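Local coordinates for protein probable branched-chain-amino-acid aminotransferase (Thermotoga maritima MSB8, PDB 3CSW) that probably transfers amino groups between leucine, isoleucine or valine and 2-oxoglutarate, using pyridoxal 5'-phosphate as cofactor, at residues A56-T61 with R205-K210. Numbering follows the deposited sequence.
Sequences AYKHYT and RENVIK
Lys58 of helix 56-68 reaches across to Glu206 of helix 203-214; Lys58 CA and Glu206 CA, the nearest CA pair of segments 56-61 and 205-210, are 10.6 Å apart. The bond from CA to CB of Lys58 is directed toward 205-210, and the lysine chain runs out fully extended, with CG anti to the carbonyl carbon (chi1 -69°). Its CD comes within 3.3 Å of Glu206 OE2, and its CE within 3.0 Å of the same oxygen. At the tip, NZ forms a hydrogen-bonded salt bridge to Glu206 OE2 at 2.5 Å, a length too short to be taken literally, and the close approach of CE shares that doubt. Glu206 arrives from the opposite direction, also extended, with CG anti to the backbone N (chi1 174°). Asn207 OD1 stands farther off, 4.2 Å from Lys58 NZ, and is hydrogen-bonded to Asn281. Glu280 and Asn281 of the C-terminal tail also bind Lys58 NZ, and Glu280 pairs with Lys210 too, bringing a carboxylate to both Lys58 NZ and Lys210 NZ, 5.0 Å apart. An alanine in place of Lys58 would probably leave Glu206 without its cation from helix 56-68 and Glu280 with one counter-charge fewer. With only 114 Å² buried between the segments, their direct link is this salt bridge, while Glu280 and Asn281 connect the same groups from outside, joining the two domains of a class-IV aminotransferase.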
loop_
_atom_site.group_PDB
_atom_site.type_symbol
_atom_site.label_atom_id
_atom_site.label_comp_id
_atom_site.label_asym_id
_atom_site.label_seq_id
_atom_site.Cartn_x
_atom_site.Cartn_y
_atom_site.Cartn_z
ATOM N N ALA A 56 -27.265 -24.284 -7.639
ATOM C CA ALA A 56 -26.460 -25.381 -7.121
ATOM C C ALA A 56 -25.148 -25.567 -7.893
ATOM O O ALA A 56 -24.078 -25.697 -7.290
ATOM C CB ALA A 56 -27.259 -26.665 -7.065
ATOM N N TYR A 57 -25.220 -25.539 -9.219
ATOM C CA TYR A 57 -24.035 -25.688 -10.057
ATOM C C TYR A 57 -23.051 -24.522 -9.861
ATOM O O TYR A 57 -21.860 -24.737 -9.757
ATOM C CB TYR A 57 -24.414 -25.831 -11.550
ATOM C CG TYR A 57 -23.201 -26.130 -12.394
ATOM C CD1 TYR A 57 -22.530 -27.342 -12.257
ATOM C CD2 TYR A 57 -22.692 -25.189 -13.285
ATOM C CE1 TYR A 57 -21.388 -27.615 -12.986
ATOM C CE2 TYR A 57 -21.550 -25.451 -14.017
ATOM C CZ TYR A 57 -20.902 -26.666 -13.868
ATOM O OH TYR A 57 -19.765 -26.936 -14.598
ATOM N N LYS A 58 -23.564 -23.299 -9.801
ATOM C CA LYS A 58 -22.736 -22.121 -9.581
ATOM C C LYS A 58 -21.978 -22.193 -8.262
ATOM O O LYS A 58 -20.797 -21.852 -8.206
ATOM C CB LYS A 58 -23.587 -20.848 -9.631
ATOM C CG LYS A 58 -24.095 -20.553 -11.031
ATOM C CD LYS A 58 -24.910 -19.289 -11.120
ATOM C CE LYS A 58 -25.187 -18.947 -12.581
ATOM N NZ LYS A 58 -26.109 -17.755 -12.624
ATOM N N HIS A 59 -22.661 -22.635 -7.210
ATOM C CA HIS A 59 -22.036 -22.808 -5.901
ATOM C C HIS A 59 -21.025 -23.947 -5.889
ATOM O O HIS A 59 -19.987 -23.831 -5.271
ATOM C CB HIS A 59 -23.097 -23.030 -4.832
ATOM C CG HIS A 59 -23.789 -21.775 -4.415
ATOM N ND1 HIS A 59 -23.190 -20.845 -3.596
ATOM C CD2 HIS A 59 -25.015 -21.283 -4.708
ATOM C CE1 HIS A 59 -24.022 -19.837 -3.401
ATOM N NE2 HIS A 59 -25.141 -20.086 -4.047
ATOM N N TYR A 60 -21.332 -25.044 -6.568
ATOM C CA TYR A 60 -20.398 -26.163 -6.706
ATOM C C TYR A 60 -19.082 -25.742 -7.373
ATOM O O TYR A 60 -18.003 -26.130 -6.938
ATOM C CB TYR A 60 -21.040 -27.295 -7.521
ATOM C CG TYR A 60 -20.168 -28.528 -7.631
ATOM C CD1 TYR A 60 -20.095 -29.454 -6.591
ATOM C CD2 TYR A 60 -19.392 -28.749 -8.759
ATOM C CE1 TYR A 60 -19.273 -30.576 -6.679
ATOM C CE2 TYR A 60 -18.561 -29.866 -8.865
ATOM C CZ TYR A 60 -18.504 -30.778 -7.829
ATOM O OH TYR A 60 -17.685 -31.894 -7.964
ATOM N N THR A 61 -19.162 -24.960 -8.441
ATOM C CA THR A 61 -17.935 -24.549 -9.144
ATOM C C THR A 61 -17.114 -23.557 -8.306
ATOM O O THR A 61 -15.889 -23.568 -8.390
ATOM C CB THR A 61 -18.216 -24.020 -10.582
ATOM O OG1 THR A 61 -18.825 -22.733 -10.516
ATOM C CG2 THR A 61 -19.147 -24.993 -11.336
ATOM N N ARG A 205 -25.217 -11.045 -6.649
ATOM C CA ARG A 205 -24.659 -9.934 -7.425
ATOM C C ARG A 205 -24.743 -10.174 -8.941
ATOM O O ARG A 205 -25.200 -9.336 -9.680
ATOM C CB ARG A 205 -23.204 -9.731 -6.981
ATOM C CG ARG A 205 -22.357 -8.766 -7.812
ATOM C CD ARG A 205 -20.895 -8.924 -7.492
ATOM N NE ARG A 205 -20.106 -7.915 -8.177
ATOM C CZ ARG A 205 -19.651 -8.038 -9.422
ATOM N NH1 ARG A 205 -19.890 -9.141 -10.129
ATOM N NH2 ARG A 205 -18.940 -7.057 -9.950
ATOM N N GLU A 206 -24.252 -11.310 -9.390
ATOM C CA GLU A 206 -24.244 -11.693 -10.781
ATOM C C GLU A 206 -25.654 -11.649 -11.365
ATOM O O GLU A 206 -25.860 -11.057 -12.423
ATOM C CB GLU A 206 -23.645 -13.104 -10.858
ATOM C CG GLU A 206 -23.612 -13.847 -12.180
ATOM C CD GLU A 206 -23.334 -15.360 -11.912
ATOM O OE1 GLU A 206 -22.218 -15.732 -11.448
ATOM O OE2 GLU A 206 -24.268 -16.162 -12.094
ATOM N N ASN A 207 -26.612 -12.264 -10.664
ATOM C CA ASN A 207 -28.019 -12.281 -11.070
ATOM C C ASN A 207 -28.660 -10.911 -11.137
ATOM O O ASN A 207 -29.461 -10.644 -12.046
ATOM C CB ASN A 207 -28.838 -13.188 -10.153
ATOM C CG ASN A 207 -28.750 -14.652 -10.559
ATOM O OD1 ASN A 207 -29.182 -15.033 -11.648
ATOM N ND2 ASN A 207 -28.230 -15.476 -9.674
ATOM N N VAL A 208 -28.304 -10.041 -10.185
ATOM C CA VAL A 208 -28.827 -8.673 -10.149
ATOM C C VAL A 208 -28.298 -7.862 -11.334
ATOM O O VAL A 208 -29.048 -7.093 -11.909
ATOM C CB VAL A 208 -28.525 -7.983 -8.793
ATOM C CG1 VAL A 208 -28.833 -6.474 -8.831
ATOM C CG2 VAL A 208 -29.326 -8.695 -7.671
ATOM N N ILE A 209 -27.030 -8.051 -11.704
ATOM C CA ILE A 209 -26.440 -7.377 -12.881
ATOM C C ILE A 209 -27.197 -7.774 -14.158
ATOM O O ILE A 209 -27.571 -6.909 -14.988
ATOM C CB ILE A 209 -24.906 -7.656 -13.002
ATOM C CG1 ILE A 209 -24.161 -6.949 -11.866
ATOM C CG2 ILE A 209 -24.337 -7.175 -14.361
ATOM C CD1 ILE A 209 -22.711 -7.359 -11.692
ATOM N N LYS A 210 -27.467 -9.074 -14.297
ATOM C CA LYS A 210 -28.250 -9.579 -15.427
ATOM C C LYS A 210 -29.687 -9.076 -15.410
ATOM O O LYS A 210 -30.253 -8.766 -16.461
ATOM C CB LYS A 210 -28.225 -11.110 -15.459
ATOM C CG LYS A 210 -26.838 -11.650 -15.677
ATOM C CD LYS A 210 -26.828 -13.145 -15.909
ATOM C CE LYS A 210 -25.410 -13.700 -15.685
ATOM N NZ LYS A 210 -25.076 -14.841 -16.574
#